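CymD (Pseudomonas putida, PDB 6Z34) forms an outer-membrane channel of the FadL family that probably admits monoaromatic hydrocarbons to the cell by lateral diffusion. Local coordinates at residues V7-V12 / M30-A35; V136-F141 / F276-S281. All coordinates share one frame; numbering follows the deposited sequence.

Contact 1: residues V7-V12 / M30-A35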
loop_
_atom_site.group_PDB
_atom_site.type_symbol
_atom_site.label_atom_id
_atom_site.label_comp_id
_atom_site.label_asym_id
_atom_site.label_seq_id
_atom_site.Cartn_x
_atom_site.Cartn_y
_atom_site.Cartn_z
ATOM N N VAL A 7 8.091 -1.142 3.026
ATOM C CA VAL A 7 9.215 -0.459 3.652
ATOM C C VAL A 7 8.793 0.057 5.014
ATOM O O VAL A 7 9.626 0.581 5.760
ATOM C CB VAL A 7 9.737 0.620 2.672
ATOM C CG1 VAL A 7 10.846 1.480 3.282
ATOM C CG2 VAL A 7 10.258 -0.049 1.402
ATOM N N GLY A 8 7.528 -0.137 5.383
ATOM C CA GLY A 8 7.002 0.232 6.688
ATOM C C GLY A 8 5.921 1.296 6.582
ATOM O O GLY A 8 5.515 1.708 5.493
ATOM N N VAL A 9 5.443 1.735 7.745
ATOM C CA VAL A 9 4.447 2.801 7.841
ATOM C C VAL A 9 5.016 3.927 8.698
ATOM O O VAL A 9 5.153 3.780 9.925
ATOM C CB VAL A 9 3.122 2.302 8.423
ATOM C CG1 VAL A 9 2.065 3.385 8.265
ATOM C CG2 VAL A 9 2.686 1.028 7.734
ATOM N N GLY A 10 5.328 5.056 8.062
ATOM C CA GLY A 10 5.847 6.217 8.756
ATOM C C GLY A 10 7.365 6.194 8.844
ATOM O O GLY A 10 8.008 5.171 8.580
ATOM N N PRO A 11 7.970 7.324 9.231
ATOM C CA PRO A 11 9.443 7.438 9.145
ATOM C C PRO A 11 10.198 6.606 10.163
ATOM O O PRO A 11 11.384 6.320 9.941
ATOM C CB PRO A 11 9.705 8.937 9.362
ATOM C CG PRO A 11 8.348 9.607 9.270
ATOM C CD PRO A 11 7.336 8.574 9.675
ATOM N N VAL A 12 9.571 6.216 11.270
ATOM C CA VAL A 12 10.294 5.456 12.287
ATOM C C VAL A 12 10.391 3.995 11.872
ATOM O O VAL A 12 11.465 3.375 11.938
ATOM C CB VAL A 12 9.601 5.609 13.655
ATOM C CG1 VAL A 12 10.272 4.747 14.677
ATOM C CG2 VAL A 12 9.582 7.081 14.112
ATOM N N MET A 30 -1.509 2.110 14.219
ATOM C CA MET A 30 -2.845 1.973 13.646
ATOM C C MET A 30 -2.852 1.129 12.370
ATOM O O MET A 30 -3.809 0.388 12.094
ATOM C CB MET A 30 -3.414 3.368 13.324
ATOM C CG MET A 30 -4.298 3.934 14.388
ATOM S SD MET A 30 -5.024 5.553 14.061
ATOM C CE MET A 30 -3.621 6.517 13.555
ATOM N N MET A 31 -1.803 1.265 11.562
ATOM C CA MET A 31 -1.746 0.609 10.265
ATOM C C MET A 31 -0.760 -0.541 10.243
ATOM O O MET A 31 -0.495 -1.081 9.171
ATOM C CB MET A 31 -1.380 1.609 9.169
ATOM C CG MET A 31 -2.454 2.655 8.892
ATOM S SD MET A 31 -3.994 1.967 8.233
ATOM C CE MET A 31 -3.370 0.880 6.983
ATOM N N LEU A 32 -0.182 -0.910 11.387
ATOM C CA LEU A 32 0.709 -2.066 11.410
ATOM C C LEU A 32 0.216 -3.012 12.489
ATOM O O LEU A 32 -0.654 -3.861 12.237
ATOM C CB LEU A 32 2.163 -1.661 11.644
ATOM C CG LEU A 32 3.131 -2.688 11.031
ATOM C CD1 LEU A 32 4.372 -1.991 10.498
ATOM C CD2 LEU A 32 3.512 -3.814 11.987
ATOM N N ASN A 33 0.734 -2.858 13.701
ATOM C CA ASN A 33 0.201 -3.604 14.838
ATOM C C ASN A 33 -0.369 -2.586 15.811
ATOM O O ASN A 33 0.383 -1.925 16.553
ATOM C CB ASN A 33 1.256 -4.492 15.498
ATOM C CG ASN A 33 0.684 -5.318 16.669
ATOM O OD1 ASN A 33 -0.540 -5.334 16.916
ATOM N ND2 ASN A 33 1.569 -6.009 17.390
ATOM N N PRO A 34 -1.687 -2.401 15.820
ATOM C CA PRO A 34 -2.283 -1.410 16.725
ATOM C C PRO A 34 -2.050 -1.707 18.198
ATOM O O PRO A 34 -2.191 -0.795 19.019
ATOM C CB PRO A 34 -3.777 -1.452 16.363
ATOM C CG PRO A 34 -3.958 -2.645 15.473
ATOM C CD PRO A 34 -2.652 -2.942 14.848
ATOM N N ALA A 35 -1.660 -2.932 18.569
ATOM C CA ALA A 35 -1.335 -3.184 19.972
ATOM C C ALA A 35 -0.178 -2.311 20.433
ATOM O O ALA A 35 -0.078 -2.007 21.629
ATOM C CB ALA A 35 -1.003 -4.661 20.204
#
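One branch of V9 sits over a face of the peptide group that joins M31 to L32: its CG2 methyl lies almost straight above the carbonyl, 4.1 Å from M31 O. The other branch, CG1, meets the M31 side chain near its root, 4.0 Å from M31 CB. CG2 also approaches L32, with 4.4 Å between V9 CG2 and L32 CD1, so the valine fork covers the turn of chain where one residue passes to the next. Turning CG1 anti to the V9 nitrogen (chi1 -170°) sets CG1 beside M31 CB and CG2 over the M31-L32 peptide. M31 crosses V9 at about a right angle and then bends twice; its end leads away from V9 to the barrel wall, where the M31 side chain touches R138 and R223.

A second flat group, the N33 carboxamide, secures the chain just beyond. It forms an Asx turn, A35 N giving a hydrogen bond to N33 OD1 at 3.1 Å from above the carbonyl plane. At its other end, N33 ND2 bonds to A21 O and to L226 O, tying this buried amide both to the N-terminal region and to strand 198-229.

Both segments precede the first barrel strand, in the N-terminal region that plugs the channel in FadL proteins. Across the contact itself the chemistry is apolar and the overlap modest, 127 Å² in all. Shape and van der Waals contact therefore join 7-12 to 30-35, while N33, among other polar groups, gives 30-35 directional bonds.

Contact 2: residues V136-F141 / F276-S281; sequences VLRIPF and FEMPAS
V136 comes first, pointing its CB at the 276-281 loop and touching M278 with one methyl: V136 CG2 stands 4.2 Å from M278 CE. With CG1 anti to the backbone nitrogen (chi1 179°), CG2 falls beside that nitrogen and faces the end of the methionine. This is an apolar touch between two methyl groups, bridging backbones that stay well apart; the nearest pair, V136 CA and M278 CA, is separated by 10.7 Å.

Two residues on, R138 comes from the same side of the strand. Its chain runs past M278 in the opposite direction and brings NH1 to 3.8 Å from M278 SD. The sulfur meets the guanidinium obliquely, a van der Waals neighbour of the cation. M278 thus divides its side chain, bent at its last torsion (chi3 84°), between two partners, sulfur to R138 and methyl to V136.

The stronger grip on R138 lies outside the two segments. NH2 makes a salt bridge with D158 OD2, on the neighbouring strand 151-171, and a hydrogen bond with T244 OG1, on strand 234-259. The strand itself is fixed through its backbone, V136 pairing with S103 and L137 with W161.

The contact joins an inward-facing part of the barrel wall to the loop leading into strand 281-289. It is apolar at V136 and van der Waals in kind at R138, whose polar end is held by D158 and T244. D158 probably balances much of the arginine charge, and M278 lies beside that ion pair without a hydrogen bond to R138, with only 97 Å² buried between the segments.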
loop_
_atom_site.group_PDB
_atom_site.type_symbol
_atom_site.label_atom_id
_atom_site.label_comp_id
_atom_site.label_asym_id
_atom_site.label_seq_id
_atom_site.Cartn_x
_atom_site.Cartn_y
_atom_site.Cartn_z
ATOM N N VAL A 136 -4.698 4.185 -2.850
ATOM C CA VAL A 136 -5.436 3.593 -1.738
ATOM C C VAL A 136 -5.368 4.543 -0.548
ATOM O O VAL A 136 -4.277 4.872 -0.061
ATOM C CB VAL A 136 -4.907 2.200 -1.357
ATOM C CG1 VAL A 136 -5.699 1.622 -0.160
ATOM C CG2 VAL A 136 -4.958 1.254 -2.572
ATOM N N LEU A 137 -6.527 5.005 -0.102
ATOM C CA LEU A 137 -6.652 5.806 1.100
ATOM C C LEU A 137 -7.303 4.931 2.161
ATOM O O LEU A 137 -8.446 4.491 1.985
ATOM C CB LEU A 137 -7.494 7.055 0.841
ATOM C CG LEU A 137 -7.718 7.893 2.104
ATOM C CD1 LEU A 137 -6.419 8.560 2.552
ATOM C CD2 LEU A 137 -8.813 8.913 1.874
ATOM N N ARG A 138 -6.586 4.678 3.255
ATOM C CA ARG A 138 -7.098 3.848 4.340
ATOM C C ARG A 138 -7.395 4.727 5.549
ATOM O O ARG A 138 -6.563 5.548 5.968
ATOM C CB ARG A 138 -6.117 2.713 4.670
ATOM C CG ARG A 138 -5.602 2.030 3.400
ATOM C CD ARG A 138 -4.783 0.742 3.655
ATOM N NE ARG A 138 -5.620 -0.277 4.261
ATOM C CZ ARG A 138 -5.866 -1.478 3.754
ATOM N NH1 ARG A 138 -5.307 -1.860 2.596
ATOM N NH2 ARG A 138 -6.679 -2.300 4.428
ATOM N N ILE A 139 -8.609 4.600 6.066
ATOM C CA ILE A 139 -9.055 5.435 7.170
ATOM C C ILE A 139 -9.332 4.513 8.346
ATOM O O ILE A 139 -10.450 3.995 8.461
ATOM C CB ILE A 139 -10.302 6.256 6.800
ATOM C CG1 ILE A 139 -10.036 7.099 5.548
ATOM C CG2 ILE A 139 -10.744 7.124 7.995
ATOM C CD1 ILE A 139 -11.279 7.849 5.037
ATOM N N PRO A 140 -8.351 4.275 9.219
ATOM C CA PRO A 140 -8.547 3.338 10.329
ATOM C C PRO A 140 -9.341 3.936 11.468
ATOM O O PRO A 140 -9.269 5.134 11.751
ATOM C CB PRO A 140 -7.118 3.035 10.789
ATOM C CG PRO A 140 -6.385 4.306 10.477
ATOM C CD PRO A 140 -6.962 4.766 9.153
ATOM N N PHE A 141 -10.126 3.075 12.107
ATOM C CA PHE A 141 -10.709 3.345 13.420
ATOM C C PHE A 141 -10.114 2.294 14.336
ATOM O O PHE A 141 -10.328 1.095 14.129
ATOM C CB PHE A 141 -12.235 3.299 13.387
ATOM C CG PHE A 141 -12.832 4.194 12.327
ATOM C CD1 PHE A 141 -12.879 3.785 10.997
ATOM C CD2 PHE A 141 -13.316 5.453 12.648
ATOM C CE1 PHE A 141 -13.407 4.602 10.015
ATOM C CE2 PHE A 141 -13.847 6.275 11.671
ATOM C CZ PHE A 141 -13.886 5.847 10.345
ATOM N N PHE A 276 -11.589 -7.248 -6.780
ATOM C CA PHE A 276 -10.403 -6.959 -6.006
ATOM C C PHE A 276 -10.604 -7.454 -4.586
ATOM O O PHE A 276 -11.719 -7.475 -4.053
ATOM C CB PHE A 276 -10.091 -5.472 -5.985
ATOM C CG PHE A 276 -9.075 -5.059 -6.978
ATOM C CD1 PHE A 276 -7.998 -4.278 -6.597
ATOM C CD2 PHE A 276 -9.203 -5.432 -8.302
ATOM C CE1 PHE A 276 -7.045 -3.882 -7.526
ATOM C CE2 PHE A 276 -8.265 -5.044 -9.238
ATOM C CZ PHE A 276 -7.179 -4.267 -8.853
ATOM N N GLU A 277 -9.506 -7.870 -3.992
ATOM C CA GLU A 277 -9.480 -8.272 -2.602
ATOM C C GLU A 277 -8.016 -8.233 -2.233
ATOM O O GLU A 277 -7.300 -9.212 -2.463
ATOM C CB GLU A 277 -10.095 -9.662 -2.398
ATOM C CG GLU A 277 -10.076 -10.166 -0.950
ATOM C CD GLU A 277 -10.927 -11.414 -0.749
ATOM O OE1 GLU A 277 -10.800 -12.346 -1.570
ATOM O OE2 GLU A 277 -11.707 -11.469 0.230
ATOM N N MET A 278 -7.545 -7.092 -1.746
ATOM C CA MET A 278 -6.173 -7.036 -1.281
ATOM C C MET A 278 -5.938 -8.181 -0.305
ATOM O O MET A 278 -6.861 -8.580 0.419
ATOM C CB MET A 278 -5.868 -5.689 -0.637
ATOM C CG MET A 278 -6.609 -4.573 -1.305
ATOM S SD MET A 278 -5.816 -3.019 -0.941
ATOM C CE MET A 278 -4.522 -2.943 -2.170
ATOM N N PRO A 279 -4.760 -8.785 -0.315
ATOM C CA PRO A 279 -4.567 -10.003 0.458
ATOM C C PRO A 279 -4.334 -9.706 1.928
ATOM O O PRO A 279 -3.780 -8.672 2.303
ATOM C CB PRO A 279 -3.328 -10.629 -0.188
ATOM C CG PRO A 279 -2.557 -9.451 -0.694
ATOM C CD PRO A 279 -3.550 -8.393 -1.058
ATOM N N ALA A 280 -4.796 -10.642 2.751
ATOM C CA ALA A 280 -4.405 -10.790 4.141
ATOM C C ALA A 280 -2.894 -10.802 4.282
ATOM O O ALA A 280 -2.187 -11.084 3.315
ATOM C CB ALA A 280 -4.986 -12.085 4.714
ATOM N N SER A 281 -2.385 -10.480 5.474
ATOM C CA SER A 281 -0.973 -10.685 5.761
ATOM C C SER A 281 -0.796 -10.943 7.245
ATOM O O SER A 281 -1.620 -10.554 8.075
ATOM C CB SER A 281 -0.094 -9.512 5.312
ATOM O OG SER A 281 -0.555 -8.290 5.854
#

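Both contacts lie within the barrel, their centres about 14 Å apart, and they meet directly: M31 CE of contact 1 packs 3.6 Å from R138 CD of contact 2, while the sulfurs of M30 and M31 both rest near CG of P140. Strand 131-146 is thus the shared wall, touched by the N-terminal plug and by the 276-281 loop. Contact 1 is only partly buried, local in sequence and apolar, without a polar bond between its segments. Contact 2 is buried, joins parts 135 residues apart, and sets a methionine sulfur against an arginine whose charge is met by D158. Each contact uses a methionine, M31 or M278.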